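Local atomic coordinates of N-acetylmuramoyl-L-alanine amidase (Peptoclostridium difficile, PDB entry 4RN7), a protein that probably hydrolyses the amide bond between N-acetylmuramic acid and L-alanine in bacterial peptidoglycan, using a zinc ion held in its amidase domain. Residues F7-H12 / K64-L69; W98-A103 / M142-I147; L33-K38 / K165-L170; N41-Q46 / G173-V178; K108-T113 / L179-S184. One frame throughout, in Å; residues are numbered along the deposited sequence. Where two conformers were deposited one is given.

Interaction 1: residues F7-H12 / K64-L69; sequences FIDPGH and KDRAIL. With ZN (zinc ion), chain B.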
# COMPACT_ATOMS: atom_id res chain seq x y z
N PHE A 7 -3.07 1.65 9.92
CA PHE A 7 -4.12 2.21 9.07
C PHE A 7 -3.82 1.80 7.63
O PHE A 7 -2.75 2.12 7.09
CB PHE A 7 -4.13 3.73 9.20
CG PHE A 7 -5.28 4.40 8.49
CD1 PHE A 7 -5.19 4.74 7.15
CD2 PHE A 7 -6.45 4.71 9.18
CE1 PHE A 7 -6.23 5.36 6.49
CE2 PHE A 7 -7.50 5.34 8.52
CZ PHE A 7 -7.39 5.66 7.19
N ILE A 8 -4.76 1.08 7.01
CA ILE A 8 -4.59 0.62 5.64
C ILE A 8 -5.46 1.48 4.72
O ILE A 8 -6.65 1.63 4.97
CB ILE A 8 -5.00 -0.85 5.47
CG1 ILE A 8 -4.17 -1.76 6.37
CG2 ILE A 8 -4.86 -1.29 4.01
CD1 ILE A 8 -2.67 -1.71 6.10
N ASP A 9 -4.86 2.03 3.67
CA ASP A 9 -5.57 2.93 2.76
C ASP A 9 -5.58 2.36 1.33
O ASP A 9 -4.62 2.52 0.58
CB ASP A 9 -4.90 4.30 2.76
CG ASP A 9 -5.51 5.23 1.73
OD1 ASP A 9 -6.76 5.37 1.70
OD2 ASP A 9 -4.75 5.84 0.94
N PRO A 10 -6.68 1.68 0.95
CA PRO A 10 -6.75 1.19 -0.43
C PRO A 10 -7.00 2.37 -1.38
O PRO A 10 -8.05 3.00 -1.30
CB PRO A 10 -7.97 0.25 -0.43
CG PRO A 10 -8.48 0.20 1.03
CD PRO A 10 -7.91 1.41 1.72
N GLY A 11 -6.05 2.66 -2.27
CA GLY A 11 -6.13 3.86 -3.07
C GLY A 11 -7.36 3.92 -3.95
O GLY A 11 -7.87 2.89 -4.39
N HIS A 12 -7.81 5.14 -4.21
CA HIS A 12 -8.94 5.39 -5.10
C HIS A 12 -10.24 4.79 -4.55
O HIS A 12 -10.31 4.44 -3.37
CB HIS A 12 -8.59 4.90 -6.52
CG HIS A 12 -7.26 5.39 -6.99
ND1 HIS A 12 -7.07 6.64 -7.53
CD2 HIS A 12 -6.04 4.80 -6.99
CE1 HIS A 12 -5.80 6.80 -7.85
NE2 HIS A 12 -5.15 5.70 -7.51
N LYS A 64 -7.53 14.46 1.23
CA LYS A 64 -7.59 15.18 2.49
C LYS A 64 -8.27 14.31 3.54
O LYS A 64 -7.78 14.16 4.66
CB LYS A 64 -8.34 16.50 2.32
CG LYS A 64 -8.50 17.29 3.61
CD LYS A 64 -9.14 18.64 3.36
CE LYS A 64 -9.22 19.46 4.63
NZ LYS A 64 -9.95 20.73 4.42
N ASP A 65 -9.40 13.70 3.17
CA ASP A 65 -10.15 12.87 4.11
C ASP A 65 -9.36 11.65 4.57
O ASP A 65 -9.47 11.25 5.73
CB ASP A 65 -11.51 12.47 3.53
CG ASP A 65 -12.56 13.56 3.66
OD1 ASP A 65 -12.23 14.66 4.17
OD2 ASP A 65 -13.72 13.34 3.24
N ARG A 66 -8.58 11.03 3.69
CA ARG A 66 -7.79 9.86 4.09
C ARG A 66 -6.78 10.22 5.17
O ARG A 66 -6.61 9.47 6.14
CB ARG A 66 -7.09 9.22 2.89
CG ARG A 66 -8.07 8.65 1.89
CD ARG A 66 -7.45 8.37 0.53
NE ARG A 66 -8.49 8.09 -0.47
CZ ARG A 66 -8.76 6.89 -0.97
NH1 ARG A 66 -8.07 5.82 -0.58
NH2 ARG A 66 -9.74 6.75 -1.86
N ALA A 67 -6.11 11.36 5.01
CA ALA A 67 -5.13 11.79 6.01
C ALA A 67 -5.84 12.14 7.31
O ALA A 67 -5.34 11.85 8.40
CB ALA A 67 -4.32 12.97 5.49
N ILE A 68 -7.02 12.74 7.21
CA ILE A 68 -7.78 13.05 8.41
C ILE A 68 -8.17 11.77 9.14
O ILE A 68 -7.97 11.66 10.36
CB ILE A 68 -9.03 13.89 8.09
CG1 ILE A 68 -8.62 15.33 7.75
CG2 ILE A 68 -10.01 13.92 9.27
CD1 ILE A 68 -9.77 16.18 7.24
N LEU A 69 -8.71 10.79 8.41
CA LEU A 69 -9.09 9.51 9.02
C LEU A 69 -7.89 8.84 9.68
O LEU A 69 -8.00 8.37 10.81
CB LEU A 69 -9.69 8.56 7.97
CG LEU A 69 -11.04 9.00 7.40
CD1 LEU A 69 -11.40 8.17 6.17
CD2 LEU A 69 -12.14 8.92 8.47
ZN ZN B . -3.14 5.01 -7.57
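Arg66 reaches from helix 63-72 across the end of strand 4-10, and its side chain can be followed outward atom by atom. Arg66 CB stands 4.0 Å from Asp9 OD1, and CG and CD pass closer to the same oxygen, CD at 3.3 Å, as the extended chain crosses the aspartate at about a right angle. NE bonds the carbonyl O of Ile61, just before the helix. At the tip, Arg66 NH1 serves two acceptors: a salt bridge of 2.7 Å to Asp9 OD1, met on the syn side but 28° out of the carboxylate plane, and a hydrogen bond to Pro10 O. Arg66 NH2 gives a straighter bond of 2.8 Å to His12 O. Arginine suits the place, since one flat group with several N-H donors can serve a buried carboxylate and two backbone carbonyls at its edge. In this zinc amidase fold the strand leads directly into the metal site: His12 NE2 binds the zinc ion at 2.1 Å, with Glu28 and His82 as the other protein ligands, while His12 ND1 bonds Asp16. Asp9 is itself fixed by Ser54 and Ser80. Farther back, the contact becomes apolar. Phe7 swings its ring away from its own backbone N (chi1 -173°) and to the helix, where Phe7 CZ lies 3.8 Å from Leu69 CB and CE2 packs by the Leu69 carbonyl carbon.

Interaction 2: residues W98-A103 / M142-I147; sequences WYRNKA and MPAILI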
# COMPACT_ATOMS: atom_id res chain seq x y z
N TRP A 98 6.77 4.41 -1.67
CA TRP A 98 6.96 5.85 -1.48
C TRP A 98 6.88 6.23 -0.00
O TRP A 98 6.20 5.56 0.78
CB TRP A 98 5.85 6.62 -2.18
CG TRP A 98 5.75 6.44 -3.67
CD1 TRP A 98 6.59 5.72 -4.47
CD2 TRP A 98 4.75 7.01 -4.52
NE1 TRP A 98 6.16 5.81 -5.79
CE2 TRP A 98 5.03 6.59 -5.84
CE3 TRP A 98 3.64 7.83 -4.30
CZ2 TRP A 98 4.24 6.97 -6.93
CZ3 TRP A 98 2.85 8.20 -5.38
CH2 TRP A 98 3.16 7.78 -6.68
N TYR A 99 7.57 7.31 0.35
CA TYR A 99 7.43 7.95 1.66
C TYR A 99 7.51 9.46 1.46
O TYR A 99 8.01 9.92 0.43
CB TYR A 99 8.51 7.46 2.63
CG TYR A 99 9.93 7.74 2.18
CD1 TYR A 99 10.57 6.91 1.28
CD2 TYR A 99 10.62 8.84 2.68
CE1 TYR A 99 11.87 7.17 0.87
CE2 TYR A 99 11.92 9.09 2.28
CZ TYR A 99 12.54 8.26 1.38
OH TYR A 99 13.83 8.52 0.98
N ARG A 100 7.02 10.24 2.43
CA ARG A 100 6.95 11.70 2.27
C ARG A 100 8.33 12.34 2.14
O ARG A 100 9.30 11.83 2.69
CB ARG A 100 6.17 12.36 3.42
CG ARG A 100 6.99 12.66 4.67
CD ARG A 100 6.18 13.39 5.75
NE ARG A 100 4.99 12.63 6.12
CZ ARG A 100 4.97 11.69 7.07
NH1 ARG A 100 3.85 11.03 7.33
NH2 ARG A 100 6.07 11.41 7.76
N ASN A 101 8.39 13.45 1.41
CA ASN A 101 9.64 14.18 1.22
C ASN A 101 10.42 14.41 2.51
O ASN A 101 9.86 14.91 3.49
CB ASN A 101 9.36 15.54 0.56
CG ASN A 101 8.97 15.43 -0.90
OD1 ASN A 101 9.09 14.37 -1.52
ND2 ASN A 101 8.52 16.54 -1.47
N LYS A 102 11.71 14.06 2.49
CA LYS A 102 12.63 14.35 3.60
C LYS A 102 12.15 13.81 4.95
O LYS A 102 12.39 14.44 5.99
CB LYS A 102 12.89 15.85 3.70
CG LYS A 102 13.63 16.44 2.50
CD LYS A 102 13.73 17.96 2.64
CE LYS A 102 14.88 18.51 1.81
NZ LYS A 102 15.01 19.99 2.00
N ALA A 103 11.49 12.67 4.94
CA ALA A 103 10.92 12.11 6.17
C ALA A 103 12.00 11.79 7.20
O ALA A 103 12.96 11.07 6.92
CB ALA A 103 10.11 10.86 5.85
N MSE A 142 1.93 10.13 11.19
CA MSE A 142 2.71 9.00 11.66
C MSE A 142 3.52 8.48 10.50
O MSE A 142 3.30 8.91 9.36
CB MSE A 142 1.78 7.92 12.22
CG MSE A 142 0.97 7.13 11.21
SE MSE A 142 -0.46 8.06 10.24
CE MSE A 142 -1.49 8.71 11.76
N PRO A 143 4.48 7.57 10.77
CA PRO A 143 5.19 6.93 9.66
C PRO A 143 4.21 6.36 8.62
O PRO A 143 3.29 5.61 8.97
CB PRO A 143 5.98 5.81 10.34
CG PRO A 143 6.32 6.40 11.68
CD PRO A 143 5.08 7.21 12.07
N ALA A 144 4.41 6.74 7.36
CA ALA A 144 3.45 6.48 6.30
C ALA A 144 4.17 6.10 5.00
O ALA A 144 5.14 6.76 4.60
CB ALA A 144 2.58 7.71 6.06
N ILE A 145 3.68 5.05 4.35
CA ILE A 145 4.22 4.63 3.06
C ILE A 145 3.09 4.37 2.07
O ILE A 145 1.94 4.16 2.48
CB ILE A 145 5.11 3.36 3.16
CG1 ILE A 145 4.29 2.16 3.68
CG2 ILE A 145 6.33 3.64 4.05
CD1 ILE A 145 5.05 0.83 3.64
N LEU A 146 3.41 4.42 0.78
CA LEU A 146 2.45 4.06 -0.26
C LEU A 146 3.17 3.05 -1.12
O LEU A 146 4.26 3.33 -1.63
CB LEU A 146 2.04 5.28 -1.09
CG LEU A 146 1.05 5.06 -2.25
CD1 LEU A 146 0.21 6.31 -2.48
CD2 LEU A 146 1.74 4.64 -3.55
N ILE A 147 2.59 1.86 -1.25
CA ILE A 147 3.21 0.82 -2.06
C ILE A 147 2.55 0.78 -3.42
O ILE A 147 1.34 0.59 -3.51
CB ILE A 147 3.07 -0.56 -1.40
CG1 ILE A 147 3.48 -0.50 0.07
CG2 ILE A 147 3.96 -1.58 -2.13
CD1 ILE A 147 3.10 -1.73 0.88
O HOH W 1 5.77 9.31 4.85
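Different first torsions bring Trp98 and Leu146 together: Trp98 CG lies beside the backbone N (chi1 -61°), whereas Leu146 CG is anti to its N (chi1 179°). Both side chains leave the same face of the mixed central sheet, where strands 95-99 and 144-151 run antiparallel, and extend side by side. Leu146 CD2 sits over one face of the Trp98 six-membered ring, 4.1 Å from its centroid, a CH-pi contact that suits a branched aliphatic group beside a broad aromatic. Leu146 also touches the zinc ligand His82. The residues form a hydrogen-bonded pair, Trp98 N to Leu146 O at 2.7 Å and Leu146 N to Trp98 O at 3.0 Å. Past the strand end, Arg100 NE bonds Leu137 O, and NH2 pairs with Asp105 and with the sulfonate of a bound buffer molecule, probably from the crystallisation liquor. A water joins Arg100 N to Ala144 O, over the guanidinium face. At the guanidinium edge, Arg100 NH1 donates to selenomethionine Met142 O at 3.0 Å, 165° at the hydrogen.

Interaction 3: residues L33-K38 / K165-L170; sequences LQIAKK and KYQDQL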
# COMPACT_ATOMS: atom_id res chain seq x y z
N LEU A 33 -8.43 -2.62 -3.39
CA LEU A 33 -9.30 -3.08 -2.30
C LEU A 33 -9.05 -4.57 -2.04
O LEU A 33 -9.01 -4.98 -0.88
CB LEU A 33 -10.76 -2.82 -2.63
CG LEU A 33 -11.76 -3.10 -1.52
CD1 LEU A 33 -11.42 -2.21 -0.32
CD2 LEU A 33 -13.18 -2.82 -2.01
N GLN A 34 -8.84 -5.36 -3.10
CA GLN A 34 -8.61 -6.79 -2.93
C GLN A 34 -7.33 -7.04 -2.16
O GLN A 34 -7.30 -7.83 -1.22
CB GLN A 34 -8.54 -7.50 -4.29
CG GLN A 34 -9.88 -7.57 -5.02
CD GLN A 34 -9.75 -8.19 -6.40
OE1 GLN A 34 -8.70 -8.71 -6.76
NE2 GLN A 34 -10.82 -8.12 -7.18
N ILE A 35 -6.27 -6.36 -2.57
CA ILE A 35 -4.98 -6.50 -1.92
C ILE A 35 -5.04 -6.00 -0.48
O ILE A 35 -4.53 -6.66 0.43
CB ILE A 35 -3.89 -5.75 -2.71
CG1 ILE A 35 -3.64 -6.45 -4.05
CG2 ILE A 35 -2.60 -5.65 -1.91
CD1 ILE A 35 -2.79 -5.64 -5.02
N ALA A 36 -5.70 -4.86 -0.26
CA ALA A 36 -5.81 -4.28 1.08
C ALA A 36 -6.59 -5.18 2.02
O ALA A 36 -6.27 -5.28 3.21
CB ALA A 36 -6.48 -2.90 1.00
N LYS A 37 -7.63 -5.82 1.50
CA LYS A 37 -8.44 -6.71 2.33
C LYS A 37 -7.62 -7.89 2.83
O LYS A 37 -7.75 -8.30 3.98
CB LYS A 37 -9.68 -7.19 1.58
CG LYS A 37 -10.81 -6.17 1.57
CD LYS A 37 -12.02 -6.68 0.82
CE LYS A 37 -13.17 -5.69 0.91
NZ LYS A 37 -14.31 -6.06 0.02
N LYS A 38 -6.77 -8.44 1.96
CA LYS A 38 -5.90 -9.53 2.36
C LYS A 38 -4.90 -9.06 3.40
O LYS A 38 -4.65 -9.75 4.39
CB LYS A 38 -5.17 -10.12 1.14
CG LYS A 38 -6.08 -10.95 0.25
CD LYS A 38 -5.26 -11.74 -0.78
CE LYS A 38 -6.16 -12.56 -1.69
NZ LYS A 38 -7.18 -11.72 -2.36
N LYS A 165 -3.26 -15.86 -5.58
CA LYS A 165 -2.11 -16.41 -4.88
C LYS A 165 -0.99 -15.37 -4.85
O LYS A 165 -0.25 -15.27 -3.87
CB LYS A 165 -1.67 -17.76 -5.49
CG LYS A 165 -2.33 -18.97 -4.79
CD LYS A 165 -2.34 -20.23 -5.65
CE LYS A 165 -3.04 -21.38 -4.92
NZ LYS A 165 -2.22 -21.95 -3.82
N TYR A 166 -0.91 -14.57 -5.90
CA TYR A 166 0.05 -13.49 -5.95
C TYR A 166 -0.35 -12.40 -4.96
O TYR A 166 0.49 -11.85 -4.26
CB TYR A 166 0.08 -12.89 -7.35
CG TYR A 166 1.12 -11.84 -7.51
CD1 TYR A 166 2.45 -12.20 -7.69
CD2 TYR A 166 0.79 -10.49 -7.48
CE1 TYR A 166 3.42 -11.24 -7.84
CE2 TYR A 166 1.77 -9.52 -7.63
CZ TYR A 166 3.08 -9.91 -7.81
OH TYR A 166 4.07 -8.98 -7.97
N GLN A 167 -1.63 -12.07 -4.90
CA GLN A 167 -2.08 -11.08 -3.93
C GLN A 167 -1.77 -11.56 -2.51
O GLN A 167 -1.41 -10.76 -1.65
CB GLN A 167 -3.57 -10.81 -4.08
CG GLN A 167 -3.92 -9.98 -5.33
CD GLN A 167 -5.41 -9.75 -5.43
OE1 GLN A 167 -6.16 -10.11 -4.53
NE2 GLN A 167 -5.85 -9.17 -6.54
N ASP A 168 -1.90 -12.86 -2.28
CA ASP A 168 -1.66 -13.42 -0.96
C ASP A 168 -0.19 -13.31 -0.55
O ASP A 168 0.13 -12.95 0.58
CB ASP A 168 -2.11 -14.88 -0.93
CG ASP A 168 -2.02 -15.48 0.44
OD1 ASP A 168 -2.88 -15.15 1.28
OD2 ASP A 168 -1.10 -16.30 0.68
N GLN A 169 0.69 -13.64 -1.48
CA GLN A 169 2.13 -13.55 -1.25
C GLN A 169 2.54 -12.12 -0.99
O GLN A 169 3.31 -11.85 -0.08
CB GLN A 169 2.90 -14.03 -2.47
CG GLN A 169 2.77 -15.50 -2.76
CD GLN A 169 3.65 -15.89 -3.92
OE1 GLN A 169 4.78 -16.35 -3.73
NE2 GLN A 169 3.15 -15.70 -5.14
N LEU A 170 2.01 -11.20 -1.80
CA LEU A 170 2.32 -9.78 -1.67
C LEU A 170 1.86 -9.28 -0.31
O LEU A 170 2.61 -8.61 0.40
CB LEU A 170 1.64 -9.01 -2.81
CG LEU A 170 1.61 -7.49 -2.70
CD1 LEU A 170 3.03 -6.94 -2.62
CD2 LEU A 170 0.87 -6.90 -3.90
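Gln167 meets Gln34 and Lys38 through both ends of its amide, so the polar part centres on one side chain. Gln167 NE2 donates to Gln34 OE1 over 2.9 Å in an almost straight bond (176°) in the acceptor's carbonyl plane, although the two amides are turned 49° apart. Gln167 OE1 accepts from Lys38 NZ, also at 2.9 Å and in the carbonyl plane. The bend at the last lysine torsion turns the ammonium to this oxygen. Glutamine suits the place because it can give and accept at once; NE2 also bonds Ile161 O, and Lys38 has a salt bridge to Glu164. The apolar contacts come next: Ile35 crosses Gln167 at about a right angle, its CG1 3.8 Å from Gln167 CG, and Ile35 CD1 meets Leu170 CD2 at 4.0 Å. The segment axes cross at -51°, 9.1 Å apart. In this alpha/beta amidase domain, helix 28-44 packs Ala36 onto strand 4-10 of the central sheet, whereas Leu170 of helix 164-185 touches Ile118 and Val122 of helix 107-122.

Interaction 4: residues N41-Q46 / G173-V178; sequences NKLSKQ and GIVQGV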
# COMPACT_ATOMS: atom_id res chain seq x y z
N ASN A 41 -6.78 -8.50 6.76
CA ASN A 41 -7.12 -9.76 7.39
C ASN A 41 -5.91 -10.41 8.05
O ASN A 41 -6.01 -10.95 9.15
CB ASN A 41 -7.76 -10.73 6.40
CG ASN A 41 -8.22 -12.02 7.05
OD1 ASN A 41 -7.80 -13.11 6.66
ND2 ASN A 41 -9.06 -11.90 8.06
N LYS A 42 -4.76 -10.35 7.37
CA LYS A 42 -3.54 -10.94 7.92
C LYS A 42 -3.03 -10.19 9.15
O LYS A 42 -2.64 -10.81 10.14
CB LYS A 42 -2.44 -11.02 6.86
CG LYS A 42 -2.69 -12.05 5.76
CD LYS A 42 -1.46 -12.16 4.85
CE LYS A 42 -1.77 -12.96 3.58
NZ LYS A 42 -2.38 -14.29 3.85
N LEU A 43 -3.04 -8.86 9.09
CA LEU A 43 -2.59 -8.06 10.23
C LEU A 43 -3.47 -8.26 11.45
O LEU A 43 -2.98 -8.33 12.58
CB LEU A 43 -2.54 -6.58 9.86
CG LEU A 43 -1.37 -6.18 8.97
CD1 LEU A 43 -1.59 -4.78 8.41
CD2 LEU A 43 -0.06 -6.23 9.75
N SER A 44 -4.78 -8.37 11.22
CA SER A 44 -5.72 -8.49 12.33
C SER A 44 -5.53 -9.78 13.12
O SER A 44 -5.97 -9.87 14.27
CB SER A 44 -7.16 -8.38 11.83
OG SER A 44 -7.58 -9.61 11.26
N LYS A 45 -4.85 -10.76 12.53
CA LYS A 45 -4.59 -12.03 13.20
C LYS A 45 -3.40 -11.95 14.16
O LYS A 45 -3.24 -12.80 15.05
CB LYS A 45 -4.35 -13.15 12.18
CG LYS A 45 -5.55 -13.45 11.28
CD LYS A 45 -5.31 -14.69 10.41
N GLN A 46 -2.57 -10.93 13.98
CA GLN A 46 -1.43 -10.71 14.85
C GLN A 46 -1.89 -10.20 16.21
O GLN A 46 -2.87 -9.46 16.30
CB GLN A 46 -0.45 -9.73 14.21
CG GLN A 46 -0.13 -10.04 12.76
CD GLN A 46 0.37 -11.47 12.57
OE1 GLN A 46 1.10 -12.00 13.41
NE2 GLN A 46 -0.02 -12.10 11.46
N GLY A 173 4.12 -10.59 2.39
CA GLY A 173 5.35 -9.83 2.38
C GLY A 173 5.20 -8.48 3.07
O GLY A 173 6.05 -8.07 3.86
N ILE A 174 4.09 -7.80 2.78
CA ILE A 174 3.81 -6.52 3.42
C ILE A 174 3.64 -6.67 4.93
O ILE A 174 4.20 -5.90 5.71
CB ILE A 174 2.57 -5.85 2.81
CG1 ILE A 174 2.80 -5.55 1.32
CG2 ILE A 174 2.24 -4.56 3.56
CD1 ILE A 174 1.53 -5.15 0.59
N VAL A 175 2.85 -7.67 5.34
CA VAL A 175 2.67 -7.95 6.76
C VAL A 175 4.01 -8.10 7.47
O VAL A 175 4.27 -7.45 8.49
CB VAL A 175 1.85 -9.21 7.00
CG1 VAL A 175 1.84 -9.58 8.48
CG2 VAL A 175 0.44 -9.01 6.50
N GLN A 176 4.88 -8.94 6.92
CA GLN A 176 6.15 -9.22 7.58
C GLN A 176 7.04 -7.98 7.64
O GLN A 176 7.76 -7.79 8.61
CB GLN A 176 6.88 -10.39 6.91
CG GLN A 176 6.17 -11.72 7.11
CD GLN A 176 5.92 -12.03 8.58
OE1 GLN A 176 6.69 -11.63 9.46
NE2 GLN A 176 4.83 -12.75 8.86
N GLY A 177 6.96 -7.13 6.62
CA GLY A 177 7.72 -5.89 6.62
C GLY A 177 7.23 -4.93 7.70
O GLY A 177 8.02 -4.33 8.43
N VAL A 178 5.91 -4.79 7.79
CA VAL A 178 5.32 -3.96 8.83
C VAL A 178 5.67 -4.47 10.22
O VAL A 178 6.06 -3.69 11.09
CB VAL A 178 3.80 -3.90 8.67
CG1 VAL A 178 3.15 -3.17 9.85
CG2 VAL A 178 3.45 -3.21 7.37
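Val175 packs against Lys42 and Leu43, and no hydrogen bond crosses between the two segments. Among the apolar contacts, the closest joins Val175 CG2 to Lys42 CB, at 3.5 Å. Val175 CG2 also lies 4.0 Å from Lys42 CD, so the lysine contributes the hydrocarbon part of its chain before its ammonium turns aside to a salt bridge with Asp168. The other methyl, Val175 CG1, meets Leu43 CD2 at 4.1 Å as the two side chains pass one another head to tail. A first torsion of 173° spreads the valine fork, CG1 to Leu43 and CG2 to Lys42. Val178 CG1 stands more loosely from Leu43 CD2, at 4.4 Å. These residues join helix 28-44 to helix 164-185 on one side of the amidase's central sheet; Leu43 also reaches Ile49 and Val51 of edge strand 49-53, a place suited to a large, flexible aliphatic group. Within segment 41-46, the polar bonds gather on Lys42 O. Gln46 NE2 donates to Lys42 O at 3.2 Å, above the carbonyl plane, and Lys45 N approaches that oxygen from the opposite face.

Interaction 5: residues K108-T113 / L179-S184; sequences KELAQT and LSYLDS
Tyr181 lays one face of its ring against Leu110, the close-packed part of a contact between helices 107-122 and 164-185. Both belong to the helical layer on one face of the amidase's central sheet, and their segment axes run at 139° to each other, 9.4 Å apart at closest approach. Leu110 CB stands over the Tyr181 ring, 3.9 Å from its centroid and 14° off the normal, a CH-pi contact displaced toward the rim. Leu110 CD1 packs against Tyr181 CG at 3.7 Å, while Tyr181 CD1 comes within 3.6 Å of Leu110 CA. The tyrosine, its chi1 at 176°, extends its ring across the leucine. A flat aromatic suits this spot because it can lie close to the neighbouring backbone, and both residues also reach Pro143 and Val77. Toward solvent the fit is looser. Glu109, exposed, brings its CB near the ring edge, at 4.3 Å from Tyr181 CE1, and its carboxylate leads away. Next to it the partly exposed Thr113 keeps a closer contact through its methyl: CG2 lies 3.7 Å from Ser180 OG, while Thr113 OG1 turns back to its own helix and bonds Glu109 O at 3.1 Å.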
# COMPACT_ATOMS: atom_id res chain seq x y z
N LYS A 108 10.99 6.58 6.11
CA LYS A 108 11.99 6.09 5.17
C LYS A 108 12.42 4.68 5.56
O LYS A 108 12.55 3.79 4.71
CB LYS A 108 13.19 7.03 5.12
CG LYS A 108 14.33 6.55 4.22
CD LYS A 108 15.42 7.61 4.09
CE LYS A 108 16.46 7.20 3.06
NZ LYS A 108 17.44 8.28 2.77
N GLU A 109 12.62 4.48 6.86
CA GLU A 109 12.99 3.17 7.39
C GLU A 109 11.87 2.14 7.17
O GLU A 109 12.12 0.99 6.78
CB GLU A 109 13.36 3.29 8.87
CG GLU A 109 14.68 4.03 9.15
CD GLU A 109 14.68 5.50 8.73
OE1 GLU A 109 13.63 6.17 8.82
OE2 GLU A 109 15.75 5.99 8.31
N LEU A 110 10.63 2.55 7.43
CA LEU A 110 9.47 1.69 7.19
C LEU A 110 9.39 1.28 5.72
O LEU A 110 9.15 0.12 5.40
CB LEU A 110 8.18 2.42 7.61
CG LEU A 110 6.83 1.78 7.25
CD1 LEU A 110 6.66 0.41 7.90
CD2 LEU A 110 5.68 2.71 7.63
N ALA A 111 9.59 2.26 4.83
CA ALA A 111 9.55 2.02 3.39
C ALA A 111 10.59 0.99 2.96
O ALA A 111 10.28 0.08 2.19
CB ALA A 111 9.76 3.33 2.63
N GLN A 112 11.82 1.13 3.44
CA GLN A 112 12.88 0.21 3.03
C GLN A 112 12.62 -1.21 3.55
O GLN A 112 12.82 -2.19 2.82
CB GLN A 112 14.26 0.71 3.49
CG GLN A 112 15.41 -0.13 2.93
CD GLN A 112 15.46 -0.13 1.41
OE1 GLN A 112 16.01 0.78 0.80
NE2 GLN A 112 14.87 -1.16 0.79
N THR A 113 12.18 -1.31 4.80
CA THR A 113 11.92 -2.62 5.41
C THR A 113 10.79 -3.34 4.67
O THR A 113 10.94 -4.51 4.29
CB THR A 113 11.62 -2.48 6.91
OG1 THR A 113 12.75 -1.90 7.56
CG2 THR A 113 11.33 -3.83 7.53
N LEU A 179 5.53 -5.78 10.44
CA LEU A 179 5.79 -6.36 11.76
C LEU A 179 7.25 -6.20 12.14
O LEU A 179 7.58 -5.95 13.31
CB LEU A 179 5.40 -7.84 11.78
CG LEU A 179 3.92 -8.20 11.68
CD1 LEU A 179 3.73 -9.70 11.65
CD2 LEU A 179 3.17 -7.60 12.85
N SER A 180 8.12 -6.35 11.15
CA SER A 180 9.56 -6.18 11.35
C SER A 180 9.90 -4.73 11.70
O SER A 180 10.80 -4.48 12.50
CB SER A 180 10.31 -6.62 10.10
OG SER A 180 11.69 -6.38 10.24
N TYR A 181 9.17 -3.79 11.12
CA TYR A 181 9.35 -2.39 11.48
C TYR A 181 8.87 -2.14 12.91
O TYR A 181 9.61 -1.59 13.73
CB TYR A 181 8.59 -1.46 10.51
CG TYR A 181 8.67 -0.01 10.93
CD1 TYR A 181 9.82 0.74 10.68
CD2 TYR A 181 7.62 0.61 11.59
CE1 TYR A 181 9.91 2.07 11.07
CE2 TYR A 181 7.70 1.95 11.98
CZ TYR A 181 8.85 2.66 11.72
OH TYR A 181 8.94 3.98 12.10
N LEU A 182 7.63 -2.56 13.19
CA LEU A 182 6.99 -2.37 14.50
C LEU A 182 7.72 -3.07 15.64
O LEU A 182 7.71 -2.59 16.78
CB LEU A 182 5.56 -2.90 14.46
CG LEU A 182 4.52 -2.18 13.60
CD1 LEU A 182 3.24 -2.99 13.55
CD2 LEU A 182 4.23 -0.80 14.16
N ASP A 183 8.34 -4.21 15.34
CA ASP A 183 9.07 -4.97 16.35
C ASP A 183 10.29 -4.18 16.81
O ASP A 183 10.78 -4.36 17.93
CB ASP A 183 9.52 -6.31 15.79
CG ASP A 183 10.38 -7.10 16.76
OD1 ASP A 183 9.97 -7.26 17.93
OD2 ASP A 183 11.48 -7.54 16.36
N SER A 184 10.77 -3.29 15.94
CA SER A 184 12.03 -2.60 16.16
C SER A 184 11.87 -1.10 16.40
O SER A 184 12.72 -0.48 17.03
CB SER A 184 12.93 -2.82 14.95
OG SER A 184 12.78 -4.14 14.45

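Interactions 1 and 2 both use the mixed central sheet, with centres about 13 Å apart, and come in series along the chain. Strand 4-10 carries a zinc ligand, and strand 144-151 lies next to strand 77-84, which carries another. Interactions 3, 4 and 5 follow one another along helix 164-185 and interleave in the chain: the first two share helix 28-44, their centres about 11 Å apart, and the third uses helix 107-122. Interaction 2 falls between the two segments of interactions 3 and 4. Ile8 and Pro10 on Ala36 tie interaction 1 to interaction 3, Ile145 on Leu110 interaction 2 to interaction 5. The C-terminal helix thus joins two earlier helices into one layer over the sheet.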